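Local coordinates for protein polycyclic ketone monooxygenase (Myceliophthora thermophila, PDB 5MQ6) that uses FAD and NADPH to insert a single oxygen atom beside the carbonyl of ketones, bulky polycyclic ones above all, giving esters or lactones, at residues G117-R126 with L160-A168; K507-T515 with M617-N625. One frame throughout, in Å; residues are numbered along the deposited sequence.

Contacts 1 and 2 follow one another along the chain and lie on opposite sides of its centre, their own centres 34 Å apart and their nearest atoms about 18 Å apart. Contact 1 is the one at the cofactor: Thr-121 and Trp-124 of segment 117-126 bind FAD, and the side chain of Trp-122 is about 7 Å from the bound NADPH. Helix 157-170 packs against segment 117-126 on the side away from FAD. Contact 2 lies away from both nucleotide sites and joins the end of helix 504-511 to the end of helix 616-621. Contact 1 is mostly aromatic and apolar, whereas contact 2 depends on a lysine and an arginine bound to backbone carbonyls.

Contact 1: residues G117-R126 with L160-A168; sequences GFGGTWWWNR and LLEHAYRIA. With FAD (flavin-adenine dinucleotide), chain B.
Phe-118 turns the edge of its ring to the face of Tyr-165, a T-shaped pair with planes at 84° and centroids 5.5 Å apart. Ala-168 CB sits over the centre of one Phe-118 face, a CH-pi contact 3.6 Å from the centroid. The Tyr-165 hydroxyl accepts a hydrogen bond from the backbone of the same phenylalanine, Phe-118 N to Tyr-165 OH 3.1 Å. At the other end of the contact the Trp-122 indole is sandwiched: Leu-160 CD1 lies 3.5 Å from the centroid of its six-membered ring, and Thr-121 CG2 is on the opposite face. Between the Phe-118 and Trp-122 ends, Leu-161, with CG anti to the backbone N (chi1 175°), places CD1 against Phe-118 O and sets CD2 over the guanidinium face of Arg-126, 3.4 Å from CZ. That guanidinium is held by Arg-126 NE bonding Trp-123 O at 2.8 Å. On the cofactor side Thr-121 N binds FAD O2A, 2.9 Å away, and Trp-124 NE1 binds FAD O3B. Tyr-139, itself an FAD ligand, takes the Trp-122 NE1 bond. The short helix 121-124 thus lies between FAD and helix 157-170, while helix 88-99 of the dinucleotide-binding fold packs against Phe-118 and Ala-164.

Contact 2: residues K507-T515 with M617-N625; sequences KWQTHGAAT and MAKRARSGN
The guanidinium of Arg-622 has His-511 O over one face, offset toward the rim, and Ala-513 O at its edge; Ala-513 CA lies over the centre of the Trp-508 ring. Two nitrogens of Arg-622 grip Ala-513 O side-on, NE at 2.7 Å and NH2 at 3.0 Å, both from the same face of the carbonyl plane and tilted from it. A bend at chi3 (75°) turns the group back to this carbonyl. Ala-514 CB also touches the guanidinium edge, and the His-511 ring crosses the group with planes 59° apart. Glu-577 of helix 573-585 serves both side chains, by a salt bridge to Arg-622 NH1 and a hydrogen bond to His-511 NE2. Lys-619 reaches past Gly-512 to the last turn of helix 504-511, where NZ meets Gln-509 O at 2.7 Å in the carbonyl plane and Thr-510 O at 3.3 Å from above its plane. Ala-513 CB rests 3.6 Å from Ser-623 CA, and one water bridges Ala-513 N and Lys-619 O. Helix 504-511 stops at Gly-512, with positive phi; lysine-to-carbonyl bonds at this C-terminal end, with Arg-622 beyond it, join the C-terminal parts of two helices whose short segments 507-511 and 617-621 run roughly antiparallel (148°).

Contact 1: residues G117-R126 with L160-A168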
loop_
_atom_site.group_PDB
_atom_site.type_symbol
_atom_site.label_atom_id
_atom_site.label_comp_id
_atom_site.label_asym_id
_atom_site.label_seq_id
_atom_site.Cartn_x
_atom_site.Cartn_y
_atom_site.Cartn_z
ATOM N N GLY A 117 6.952 16.449 -4.865
ATOM C CA GLY A 117 6.166 17.239 -3.960
ATOM C C GLY A 117 5.463 16.315 -2.959
ATOM O O GLY A 117 5.678 15.113 -2.960
ATOM N N PHE A 118 4.620 16.909 -2.125
ATOM C CA PHE A 118 3.903 16.170 -1.089
ATOM C C PHE A 118 2.856 15.239 -1.680
ATOM O O PHE A 118 2.329 15.488 -2.772
ATOM C CB PHE A 118 3.216 17.108 -0.103
ATOM C CG PHE A 118 4.170 17.936 0.698
ATOM C CD1 PHE A 118 4.772 17.376 1.818
ATOM C CD2 PHE A 118 4.439 19.267 0.378
ATOM C CE1 PHE A 118 5.647 18.079 2.606
ATOM C CE2 PHE A 118 5.324 20.044 1.215
ATOM C CZ PHE A 118 5.926 19.404 2.310
ATOM N N GLY A 119 2.540 14.191 -0.934
ATOM C CA GLY A 119 1.401 13.360 -1.298
ATOM C C GLY A 119 1.657 11.868 -1.448
ATOM O O GLY A 119 0.733 11.118 -1.374
ATOM N N GLY A 120 2.919 11.459 -1.665
ATOM C CA GLY A 120 3.255 10.077 -1.900
ATOM C C GLY A 120 2.418 9.469 -3.053
ATOM O O GLY A 120 2.408 9.990 -4.196
ATOM N N THR A 121 1.744 8.374 -2.747
ATOM C CA THR A 121 0.745 7.799 -3.628
ATOM C C THR A 121 -0.048 8.820 -4.490
ATOM O O THR A 121 -0.196 8.607 -5.703
ATOM C CB THR A 121 -0.259 6.986 -2.784
ATOM O OG1 THR A 121 0.418 5.910 -2.103
ATOM C CG2 THR A 121 -1.364 6.391 -3.659
ATOM N N TRP A 122 -0.558 9.859 -3.824
ATOM C CA TRP A 122 -1.408 10.895 -4.442
ATOM C C TRP A 122 -0.624 11.961 -5.254
ATOM O O TRP A 122 -1.244 12.779 -5.955
ATOM C CB TRP A 122 -2.359 11.542 -3.382
ATOM C CG TRP A 122 -3.059 10.431 -2.635
ATOM C CD1 TRP A 122 -2.887 10.083 -1.364
ATOM C CD2 TRP A 122 -3.913 9.434 -3.211
ATOM N NE1 TRP A 122 -3.597 8.918 -1.069
ATOM C CE2 TRP A 122 -4.236 8.508 -2.190
ATOM C CE3 TRP A 122 -4.418 9.221 -4.491
ATOM C CZ2 TRP A 122 -5.047 7.409 -2.399
ATOM C CZ3 TRP A 122 -5.263 8.137 -4.692
ATOM C CH2 TRP A 122 -5.558 7.231 -3.648
ATOM N N TRP A 123 0.701 11.979 -5.074
ATOM C CA TRP A 123 1.610 12.752 -5.924
ATOM C C TRP A 123 1.820 11.953 -7.222
ATOM O O TRP A 123 1.681 12.476 -8.282
ATOM C CB TRP A 123 3.007 13.003 -5.271
ATOM C CG TRP A 123 3.907 13.613 -6.235
ATOM C CD1 TRP A 123 4.721 12.955 -7.126
ATOM C CD2 TRP A 123 4.041 15.022 -6.532
ATOM N NE1 TRP A 123 5.326 13.882 -7.958
ATOM C CE2 TRP A 123 4.909 15.138 -7.643
ATOM C CE3 TRP A 123 3.473 16.162 -6.020
ATOM C CZ2 TRP A 123 5.331 16.384 -8.168
ATOM C CZ3 TRP A 123 3.886 17.426 -6.539
ATOM C CH2 TRP A 123 4.784 17.502 -7.632
ATOM N N TRP A 124 2.207 10.695 -7.110
ATOM C CA TRP A 124 2.602 9.906 -8.271
ATOM C C TRP A 124 1.462 9.485 -9.206
ATOM O O TRP A 124 1.555 9.622 -10.400
ATOM C CB TRP A 124 3.335 8.698 -7.812
ATOM C CG TRP A 124 4.633 8.891 -7.092
ATOM C CD1 TRP A 124 4.850 8.692 -5.787
ATOM C CD2 TRP A 124 5.938 9.141 -7.670
ATOM N NE1 TRP A 124 6.169 8.875 -5.481
ATOM C CE2 TRP A 124 6.859 9.134 -6.626
ATOM C CE3 TRP A 124 6.389 9.402 -8.940
ATOM C CZ2 TRP A 124 8.203 9.399 -6.815
ATOM C CZ3 TRP A 124 7.754 9.639 -9.134
ATOM C CH2 TRP A 124 8.633 9.624 -8.076
ATOM N N ASN A 125 0.370 9.026 -8.624
ATOM C CA ASN A 125 -0.746 8.456 -9.344
ATOM C C ASN A 125 -1.709 9.546 -9.582
ATOM O O ASN A 125 -2.269 10.174 -8.635
ATOM C CB ASN A 125 -1.386 7.313 -8.535
ATOM C CG ASN A 125 -0.393 6.209 -8.231
ATOM O OD1 ASN A 125 -0.117 5.402 -9.069
ATOM N ND2 ASN A 125 0.155 6.179 -7.018
ATOM N N ARG A 126 -1.903 9.848 -10.864
ATOM C CA ARG A 126 -2.918 10.839 -11.226
ATOM C C ARG A 126 -3.653 10.400 -12.498
ATOM O O ARG A 126 -4.107 11.230 -13.280
ATOM C CB ARG A 126 -2.247 12.223 -11.411
ATOM C CG ARG A 126 -1.169 12.614 -10.400
ATOM C CD ARG A 126 -0.859 14.083 -10.573
ATOM N NE ARG A 126 0.294 14.424 -9.743
ATOM C CZ ARG A 126 0.708 15.665 -9.464
ATOM N NH1 ARG A 126 0.088 16.707 -9.958
ATOM N NH2 ARG A 126 1.803 15.864 -8.700
ATOM N N LEU A 160 -7.286 14.472 -3.172
ATOM C CA LEU A 160 -6.375 13.796 -2.277
ATOM C C LEU A 160 -5.027 14.447 -2.202
ATOM O O LEU A 160 -4.448 14.605 -1.109
ATOM C CB LEU A 160 -6.215 12.292 -2.595
ATOM C CG LEU A 160 -7.514 11.577 -2.243
ATOM C CD1 LEU A 160 -7.623 10.245 -2.932
ATOM C CD2 LEU A 160 -7.730 11.433 -0.814
ATOM N N LEU A 161 -4.541 14.817 -3.360
ATOM C CA LEU A 161 -3.301 15.550 -3.452
ATOM C C LEU A 161 -3.406 16.968 -2.808
ATOM O O LEU A 161 -2.518 17.403 -1.997
ATOM C CB LEU A 161 -2.866 15.574 -4.895
ATOM C CG LEU A 161 -1.642 16.400 -5.252
ATOM C CD1 LEU A 161 -0.448 15.793 -4.540
ATOM C CD2 LEU A 161 -1.337 16.294 -6.760
ATOM N N GLU A 162 -4.507 17.655 -3.099
ATOM C CA GLU A 162 -4.702 18.954 -2.526
ATOM C C GLU A 162 -4.734 18.870 -0.964
ATOM O O GLU A 162 -4.238 19.753 -0.271
ATOM C CB GLU A 162 -5.950 19.612 -3.138
ATOM C CG GLU A 162 -6.511 20.806 -2.358
ATOM C CD GLU A 162 -7.882 21.246 -2.917
ATOM O OE1 GLU A 162 -8.952 21.076 -2.271
ATOM O OE2 GLU A 162 -7.907 21.727 -4.049
ATOM N N HIS A 163 -5.296 17.798 -0.417
ATOM C CA HIS A 163 -5.357 17.654 1.015
ATOM C C HIS A 163 -3.961 17.474 1.652
ATOM O O HIS A 163 -3.715 18.034 2.743
ATOM C CB HIS A 163 -6.258 16.545 1.409
ATOM C CG HIS A 163 -6.469 16.443 2.878
ATOM N ND1 HIS A 163 -7.091 17.440 3.620
ATOM C CD2 HIS A 163 -6.226 15.430 3.743
ATOM C CE1 HIS A 163 -7.218 17.050 4.874
ATOM N NE2 HIS A 163 -6.722 15.827 4.975
ATOM N N ALA A 164 -3.116 16.705 0.986
ATOM C CA ALA A 164 -1.709 16.604 1.346
ATOM C C ALA A 164 -1.056 18.005 1.431
ATOM O O ALA A 164 -0.369 18.338 2.414
ATOM C CB ALA A 164 -1.000 15.748 0.270
ATOM N N TYR A 165 -1.311 18.825 0.418
ATOM C CA TYR A 165 -0.886 20.244 0.417
ATOM C C TYR A 165 -1.530 21.047 1.497
ATOM O O TYR A 165 -0.858 21.862 2.129
ATOM C CB TYR A 165 -1.024 20.914 -0.974
ATOM C CG TYR A 165 0.192 20.559 -1.712
ATOM C CD1 TYR A 165 0.414 19.262 -2.193
ATOM C CD2 TYR A 165 1.238 21.513 -1.869
ATOM C CE1 TYR A 165 1.606 18.911 -2.884
ATOM C CE2 TYR A 165 2.422 21.175 -2.562
ATOM C CZ TYR A 165 2.606 19.866 -3.025
ATOM O OH TYR A 165 3.811 19.539 -3.555
ATOM N N ARG A 166 -2.803 20.769 1.771
ATOM C CA ARG A 166 -3.478 21.447 2.863
ATOM C C ARG A 166 -2.771 21.160 4.194
ATOM O O ARG A 166 -2.619 22.047 5.086
ATOM C CB ARG A 166 -4.947 21.042 2.925
ATOM C CG ARG A 166 -5.693 21.533 4.155
ATOM C CD ARG A 166 -7.208 21.253 4.093
ATOM N NE ARG A 166 -7.779 21.767 2.865
ATOM C CZ ARG A 166 -8.058 21.100 1.743
ATOM N NH1 ARG A 166 -7.931 19.772 1.636
ATOM N NH2 ARG A 166 -8.470 21.816 0.690
ATOM N N ILE A 167 -2.390 19.902 4.383
ATOM C CA ILE A 167 -1.739 19.521 5.647
ATOM C C ILE A 167 -0.373 20.204 5.708
ATOM O O ILE A 167 -0.034 20.805 6.720
ATOM C CB ILE A 167 -1.603 17.998 5.811
ATOM C CG1 ILE A 167 -3.012 17.411 6.002
ATOM C CG2 ILE A 167 -0.749 17.625 7.047
ATOM C CD1 ILE A 167 -3.130 15.961 5.677
ATOM N N ALA A 168 0.400 20.100 4.641
ATOM C CA ALA A 168 1.735 20.691 4.679
ATOM C C ALA A 168 1.704 22.185 4.934
ATOM O O ALA A 168 2.587 22.742 5.648
ATOM C CB ALA A 168 2.451 20.393 3.389
HETATM P PA FAD B . 3.346 6.552 0.229
HETATM O O1A FAD B . 3.737 5.426 -0.669
HETATM O O2A FAD B . 2.070 7.339 -0.013
HETATM O O5B FAD B . 4.555 7.608 0.251
HETATM C C5B FAD B . 5.858 7.167 0.441
HETATM C C4B FAD B . 6.779 8.021 -0.405
HETATM O O4B FAD B . 8.124 7.685 -0.015
HETATM C C3B FAD B . 6.694 7.810 -1.914
HETATM O O3B FAD B . 6.694 9.051 -2.571
HETATM C C2B FAD B . 7.946 7.046 -2.241
HETATM O O2B FAD B . 8.404 7.288 -3.549
HETATM C C1B FAD B . 8.894 7.569 -1.182
HETATM N N9A FAD B . 10.028 6.706 -0.965
HETATM C C8A FAD B . 9.995 5.370 -0.691
HETATM N N7A FAD B . 11.249 4.938 -0.600
HETATM C C5A FAD B . 12.108 5.945 -0.826
HETATM C C6A FAD B . 13.575 6.084 -0.826
HETATM N N6A FAD B . 14.438 5.108 -0.632
HETATM N N1A FAD B . 13.988 7.310 -1.020
HETATM C C2A FAD B . 13.161 8.356 -1.256
HETATM N N3A FAD B . 11.848 8.344 -1.285
HETATM C C4A FAD B . 11.286 7.111 -1.089
HETATM N N1 FAD B . -4.898 2.644 0.690
HETATM C C2 FAD B . -6.068 2.813 1.391
HETATM O O2 FAD B . -6.118 2.566 2.589
HETATM N N3 FAD B . -7.175 3.249 0.774
HETATM C C4 FAD B . -7.150 3.522 -0.540
HETATM O O4 FAD B . -8.190 3.924 -1.044
HETATM C C4X FAD B . -5.950 3.375 -1.382
HETATM N N5 FAD B . -5.890 3.621 -2.734
HETATM C C5X FAD B . -4.707 3.436 -3.371
HETATM C C6 FAD B . -4.605 3.678 -4.826
HETATM C C7 FAD B . -3.278 3.445 -5.427
HETATM C C7M FAD B . -3.055 3.667 -6.905
HETATM C C8 FAD B . -2.104 2.967 -4.638
HETATM C C8M FAD B . -0.724 2.728 -5.246
HETATM C C9 FAD B . -2.242 2.741 -3.283
HETATM C C9A FAD B . -3.488 2.956 -2.629
HETATM N N10 FAD B . -3.571 2.684 -1.253
HETATM C C10 FAD B . -4.792 2.915 -0.613
HETATM C "C1'" FAD B . -2.399 2.279 -0.444
HETATM C "C2'" FAD B . -1.588 3.613 -0.167
HETATM O "O2'" FAD B . -0.218 3.412 -0.544
HETATM C "C3'" FAD B . -1.694 4.149 1.302
HETATM O "O3'" FAD B . -3.067 4.409 1.608
HETATM C "C4'" FAD B . -1.005 5.499 1.619
HETATM O "O4'" FAD B . -1.154 6.553 0.568
HETATM C "C5'" FAD B . 0.482 5.263 1.952
HETATM O "O5'" FAD B . 0.965 6.465 2.627
HETATM P P FAD B . 2.547 6.396 2.970
HETATM O O1P FAD B . 2.959 7.895 3.210
HETATM O O2P FAD B . 2.707 5.293 4.026
HETATM O O3P FAD B . 3.267 5.769 1.629
#

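Contact 2: residues K507-T515 with M617-N625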
loop_
_atom_site.group_PDB
_atom_site.type_symbol
_atom_site.label_atom_id
_atom_site.label_comp_id
_atom_site.label_asym_id
_atom_site.label_seq_id
_atom_site.Cartn_x
_atom_site.Cartn_y
_atom_site.Cartn_z
ATOM N N LYS A 507 20.311 -9.098 9.254
ATOM C CA LYS A 507 19.638 -9.602 10.482
ATOM C C LYS A 507 18.268 -10.221 10.142
ATOM O O LYS A 507 17.935 -11.340 10.549
ATOM C CB LYS A 507 19.441 -8.470 11.469
ATOM C CG LYS A 507 18.927 -8.858 12.852
ATOM C CD LYS A 507 18.681 -7.642 13.718
ATOM C CE LYS A 507 17.824 -7.989 14.931
ATOM N NZ LYS A 507 17.412 -6.777 15.710
ATOM N N TRP A 508 17.462 -9.487 9.396
ATOM C CA TRP A 508 16.126 -9.921 9.058
ATOM C C TRP A 508 16.116 -11.281 8.336
ATOM O O TRP A 508 15.316 -12.141 8.628
ATOM C CB TRP A 508 15.524 -8.918 8.071
ATOM C CG TRP A 508 14.071 -8.827 8.185
ATOM C CD1 TRP A 508 13.141 -9.462 7.428
ATOM C CD2 TRP A 508 13.358 -8.011 9.133
ATOM N NE1 TRP A 508 11.875 -9.076 7.826
ATOM C CE2 TRP A 508 11.980 -8.166 8.849
ATOM C CE3 TRP A 508 13.755 -7.121 10.133
ATOM C CZ2 TRP A 508 11.025 -7.519 9.542
ATOM C CZ3 TRP A 508 12.760 -6.460 10.834
ATOM C CH2 TRP A 508 11.440 -6.657 10.541
ATOM N N GLN A 509 17.000 -11.427 7.351
ATOM C CA GLN A 509 17.042 -12.633 6.497
ATOM C C GLN A 509 17.664 -13.826 7.255
ATOM O O GLN A 509 17.238 -14.947 7.057
ATOM C CB GLN A 509 17.833 -12.379 5.240
ATOM C CG GLN A 509 17.390 -11.294 4.280
ATOM C CD GLN A 509 15.885 -11.269 4.040
ATOM O OE1 GLN A 509 15.267 -12.317 3.977
ATOM N NE2 GLN A 509 15.304 -10.075 3.917
ATOM N N THR A 510 18.646 -13.562 8.111
ATOM C CA THR A 510 19.359 -14.586 8.794
ATOM C C THR A 510 18.727 -15.029 10.064
ATOM O O THR A 510 18.656 -16.202 10.297
ATOM C CB THR A 510 20.805 -14.182 9.127
ATOM O OG1 THR A 510 20.786 -13.038 9.995
ATOM C CG2 THR A 510 21.605 -13.834 7.877
ATOM N N HIS A 511 18.295 -14.103 10.920
ATOM C CA HIS A 511 17.724 -14.427 12.216
ATOM C C HIS A 511 16.185 -14.414 12.175
ATOM O O HIS A 511 15.517 -15.027 13.062
ATOM C CB HIS A 511 18.289 -13.425 13.234
ATOM C CG HIS A 511 17.539 -13.323 14.554
ATOM N ND1 HIS A 511 17.620 -14.286 15.558
ATOM C CD2 HIS A 511 16.793 -12.305 15.075
ATOM C CE1 HIS A 511 16.877 -13.909 16.585
ATOM N NE2 HIS A 511 16.376 -12.707 16.325
ATOM N N GLY A 512 15.620 -13.743 11.170
ATOM C CA GLY A 512 14.157 -13.618 11.030
ATOM C C GLY A 512 13.669 -12.238 11.457
ATOM O O GLY A 512 14.376 -11.462 12.150
ATOM N N ALA A 513 12.415 -11.941 11.126
ATOM C CA ALA A 513 11.836 -10.670 11.509
ATOM C C ALA A 513 11.984 -10.458 13.005
ATOM O O ALA A 513 11.730 -11.376 13.818
ATOM C CB ALA A 513 10.386 -10.588 11.090
ATOM N N ALA A 514 12.402 -9.251 13.397
ATOM C CA ALA A 514 12.502 -8.941 14.809
ATOM C C ALA A 514 12.276 -7.503 15.107
ATOM O O ALA A 514 13.093 -6.685 14.703
ATOM C CB ALA A 514 13.870 -9.352 15.358
ATOM N N THR A 515 11.227 -7.209 15.848
ATOM C CA THR A 515 10.888 -5.894 16.253
ATOM C C THR A 515 10.209 -5.948 17.589
ATOM O O THR A 515 9.893 -6.994 18.098
ATOM C CB THR A 515 9.821 -5.266 15.338
ATOM O OG1 THR A 515 8.582 -5.969 15.488
ATOM C CG2 THR A 515 10.312 -5.296 13.898
ATOM N N MET A 617 10.111 -22.911 9.219
ATOM C CA MET A 617 8.736 -22.455 9.253
ATOM C C MET A 617 8.484 -21.405 10.328
ATOM O O MET A 617 7.712 -20.464 10.099
ATOM C CB MET A 617 7.754 -23.633 9.328
ATOM C CG MET A 617 7.897 -24.522 8.086
ATOM S SD MET A 617 8.126 -23.644 6.477
ATOM C CE MET A 617 6.531 -22.774 6.399
ATOM N N ALA A 618 9.116 -21.551 11.464
ATOM C CA ALA A 618 8.886 -20.604 12.541
ATOM C C ALA A 618 9.658 -19.286 12.288
ATOM O O ALA A 618 9.188 -18.161 12.606
ATOM C CB ALA A 618 9.192 -21.237 13.908
ATOM N N LYS A 619 10.794 -19.422 11.628
ATOM C CA LYS A 619 11.442 -18.235 11.128
ATOM C C LYS A 619 10.566 -17.462 10.135
ATOM O O LYS A 619 10.488 -16.263 10.170
ATOM C CB LYS A 619 12.754 -18.585 10.484
ATOM C CG LYS A 619 13.611 -17.404 10.056
ATOM C CD LYS A 619 14.941 -17.877 9.492
ATOM C CE LYS A 619 15.284 -17.235 8.188
ATOM N NZ LYS A 619 16.725 -17.439 7.951
ATOM N N ARG A 620 9.886 -18.165 9.254
ATOM C CA ARG A 620 8.943 -17.515 8.333
ATOM C C ARG A 620 7.738 -16.948 9.052
ATOM O O ARG A 620 7.322 -15.853 8.798
ATOM C CB ARG A 620 8.503 -18.487 7.274
ATOM C CG ARG A 620 9.682 -18.833 6.372
ATOM C CD ARG A 620 9.382 -18.699 4.889
ATOM N NE ARG A 620 8.570 -19.811 4.482
ATOM C CZ ARG A 620 9.042 -21.036 4.281
ATOM N NH1 ARG A 620 10.348 -21.326 4.451
ATOM N NH2 ARG A 620 8.197 -21.994 3.907
ATOM N N ALA A 621 7.245 -17.667 10.016
ATOM C CA ALA A 621 6.145 -17.212 10.766
ATOM C C ALA A 621 6.464 -15.903 11.500
ATOM O O ALA A 621 5.571 -15.120 11.778
ATOM C CB ALA A 621 5.821 -18.261 11.779
ATOM N N ARG A 622 7.732 -15.672 11.828
ATOM C CA ARG A 622 8.061 -14.484 12.580
ATOM C C ARG A 622 7.695 -13.226 11.812
ATOM O O ARG A 622 7.607 -12.150 12.435
ATOM C CB ARG A 622 9.586 -14.375 12.774
ATOM C CG ARG A 622 10.126 -15.321 13.704
ATOM C CD ARG A 622 11.655 -15.233 13.708
ATOM N NE ARG A 622 12.100 -14.027 14.434
ATOM C CZ ARG A 622 12.773 -13.987 15.585
ATOM N NH1 ARG A 622 13.143 -15.085 16.237
ATOM N NH2 ARG A 622 13.053 -12.812 16.105
ATOM N N SER A 623 7.573 -13.297 10.478
ATOM C CA SER A 623 7.350 -12.077 9.745
ATOM C C SER A 623 5.915 -11.669 9.592
ATOM O O SER A 623 5.656 -10.601 9.036
ATOM C CB SER A 623 8.072 -12.098 8.378
ATOM O OG SER A 623 7.325 -12.942 7.528
ATOM N N GLY A 624 4.979 -12.446 10.134
ATOM C CA GLY A 624 3.549 -12.126 10.019
ATOM C C GLY A 624 3.092 -11.215 11.103
ATOM O O GLY A 624 3.895 -10.515 11.709
ATOM N N ASN A 625 1.789 -11.234 11.338
ATOM C CA ASN A 625 1.102 -10.294 12.145
ATOM C C ASN A 625 0.361 -10.945 13.291
ATOM O O ASN A 625 0.179 -12.143 13.359
ATOM C CB ASN A 625 0.092 -9.572 11.259
ATOM C CG ASN A 625 0.672 -8.382 10.516
ATOM O OD1 ASN A 625 1.707 -7.900 10.816
ATOM N ND2 ASN A 625 -0.109 -7.843 9.591
HETATM O O HOH W 1 10.961 -13.752 9.396
#